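Side-chain contact in uncharacterized protein (PDB 4XG0), which probably acts as a kinase of the DUF1537 family in the catabolism of acid sugars, joining a sugar-binding and a nucleotide-binding domain: residues A274-Q279 and G408-L413. Numbering follows the deposited sequence.
Sequences AAALQQ and GEQDVL
Within the nucleotide-binding C-terminal domain, helix 268-279 packs against the type I turn E409-V412 and the first residues of helix 412-421, two elements that meet over the mixed sheet. A276 and L277 point toward the turn and L413, while A274 takes part through its backbone N, and the chain comes closest where A276 CA lies 6.4 Å from D411 CA. The methyl of A276 is set against the turn: CB sits 3.6 Å from Q410 CG and equally near the backbone O of Q410, so one small side chain touches both the aliphatic stem and the main chain of the same residue. Q410 reaches the helix because its CG stands anti to the backbone N (chi1 169°) and the chain stays extended beyond it, carrying the amide past A276 toward the end of the helix. There a water links the two segments, accepting from Q410 NE2 at 3.1 Å and donating to Q279 OE1 over a longer 3.3 Å. Deeper in, L413 lies alongside the helix. Its CB lies 4.2 Å from L277 CD2, and with CG beside the backbone N (chi1 -61°) the branch carries CD1 to 4.0 Å from the backbone N of A274. The same leucines settle on the sheet, L277 on V261 and M319, L413 on V263 and K403, while A274 lies on M319 and L321. The turn itself is closed by V412 N to E409 O at 3.0 Å. No direct hydrogen bond crosses between the segments, so the join rests on van der Waals contact, buried A276 against the stem and carbonyl of exposed Q410 and buried L413 against L277 and the backbone of A274, while the water bridge lies at the exposed rim between two glutamines.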
loop_
_atom_site.group_PDB
_atom_site.type_symbol
_atom_site.label_atom_id
_atom_site.label_comp_id
_atom_site.label_asym_id
_atom_site.label_seq_id
_atom_site.Cartn_x
_atom_site.Cartn_y
_atom_site.Cartn_z
ATOM N N ALA A 274 17.926 8.886 -10.705
ATOM C CA ALA A 274 17.964 9.985 -9.731
ATOM C C ALA A 274 17.157 11.176 -10.268
ATOM O O ALA A 274 16.342 11.779 -9.556
ATOM C CB ALA A 274 19.394 10.405 -9.431
ATOM N N ALA A 275 17.372 11.498 -11.521
ATOM C CA ALA A 275 16.637 12.593 -12.151
ATOM C C ALA A 275 15.135 12.369 -12.020
ATOM O O ALA A 275 14.396 13.288 -11.686
ATOM C CB ALA A 275 17.030 12.735 -13.602
ATOM N N ALA A 276 14.680 11.142 -12.264
ATOM C CA ALA A 276 13.256 10.830 -12.160
ATOM C C ALA A 276 12.706 11.001 -10.741
ATOM O O ALA A 276 11.602 11.522 -10.564
ATOM C CB ALA A 276 12.983 9.418 -12.668
ATOM N N LEU A 277 13.471 10.556 -9.740
ATOM C CA LEU A 277 13.066 10.690 -8.349
ATOM C C LEU A 277 13.019 12.169 -7.969
ATOM O O LEU A 277 12.089 12.606 -7.287
ATOM C CB LEU A 277 13.994 9.917 -7.434
ATOM C CG LEU A 277 13.708 10.019 -5.941
ATOM C CD1 LEU A 277 12.298 9.566 -5.647
ATOM C CD2 LEU A 277 14.710 9.219 -5.174
ATOM N N GLN A 278 13.986 12.947 -8.442
ATOM C CA GLN A 278 13.944 14.387 -8.220
ATOM C C GLN A 278 12.680 15.001 -8.874
ATOM O O GLN A 278 11.972 15.781 -8.231
ATOM C CB GLN A 278 15.214 15.062 -8.752
ATOM C CG GLN A 278 15.380 16.480 -8.244
ATOM C CD GLN A 278 16.769 17.047 -8.487
ATOM O OE1 GLN A 278 17.643 16.381 -9.049
ATOM N NE2 GLN A 278 16.980 18.287 -8.056
ATOM N N GLN A 279 12.419 14.631 -10.133
ATOM C CA GLN A 279 11.223 15.056 -10.895
ATOM C C GLN A 279 9.962 14.803 -10.072
ATOM O O GLN A 279 9.026 15.589 -10.104
ATOM C CB GLN A 279 11.071 14.230 -12.177
ATOM C CG GLN A 279 11.571 14.798 -13.492
ATOM C CD GLN A 279 10.851 14.164 -14.705
ATOM O OE1 GLN A 279 10.236 13.078 -14.621
ATOM N NE2 GLN A 279 10.904 14.854 -15.824
ATOM N N GLY A 408 17.999 -1.613 -13.528
ATOM C CA GLY A 408 16.606 -1.181 -13.383
ATOM C C GLY A 408 16.135 -0.127 -14.383
ATOM O O GLY A 408 16.951 0.533 -15.029
ATOM N N GLU A 409 14.817 0.012 -14.510
ATOM C CA GLU A 409 14.205 1.075 -15.307
ATOM C C GLU A 409 14.262 2.405 -14.581
ATOM O O GLU A 409 14.571 2.478 -13.379
ATOM C CB GLU A 409 12.736 0.756 -15.597
ATOM C CG GLU A 409 12.516 -0.491 -16.349
ATOM C CD GLU A 409 12.727 -0.269 -17.821
ATOM O OE1 GLU A 409 11.848 0.374 -18.441
ATOM O OE2 GLU A 409 13.782 -0.704 -18.337
ATOM N N GLN A 410 13.888 3.448 -15.319
ATOM C CA GLN A 410 13.980 4.827 -14.852
ATOM C C GLN A 410 13.285 5.108 -13.514
ATOM O O GLN A 410 13.791 5.896 -12.708
ATOM C CB GLN A 410 13.394 5.754 -15.922
ATOM C CG GLN A 410 13.194 7.152 -15.423
ATOM C CD GLN A 410 12.688 8.086 -16.478
ATOM O OE1 GLN A 410 13.463 8.549 -17.327
ATOM N NE2 GLN A 410 11.377 8.368 -16.454
ATOM N N ASP A 411 12.119 4.480 -13.293
ATOM C CA ASP A 411 11.319 4.733 -12.075
ATOM C C ASP A 411 11.716 3.859 -10.880
ATOM O O ASP A 411 11.054 3.902 -9.848
ATOM C CB ASP A 411 9.811 4.565 -12.356
ATOM C CG ASP A 411 9.409 3.118 -12.613
ATOM O OD1 ASP A 411 10.320 2.261 -12.730
ATOM O OD2 ASP A 411 8.180 2.850 -12.790
ATOM N N VAL A 412 12.840 3.158 -10.969
ATOM C CA VAL A 412 13.144 2.139 -9.952
ATOM C C VAL A 412 13.417 2.708 -8.562
ATOM O O VAL A 412 13.075 2.055 -7.567
ATOM C CB VAL A 412 14.276 1.191 -10.363
ATOM C CG1 VAL A 412 15.619 1.884 -10.323
ATOM C CG2 VAL A 412 14.282 -0.030 -9.431
ATOM N N LEU A 413 13.976 3.912 -8.447
ATOM C CA LEU A 413 14.230 4.456 -7.100
ATOM C C LEU A 413 12.921 4.973 -6.487
ATOM O O LEU A 413 12.720 4.893 -5.272
ATOM C CB LEU A 413 15.298 5.533 -7.104
ATOM C CG LEU A 413 16.686 5.103 -7.596
ATOM C CD1 LEU A 413 17.613 6.302 -7.713
ATOM C CD2 LEU A 413 17.286 4.087 -6.679
HETATM O O HOH W 1 10.084 11.057 -17.195
#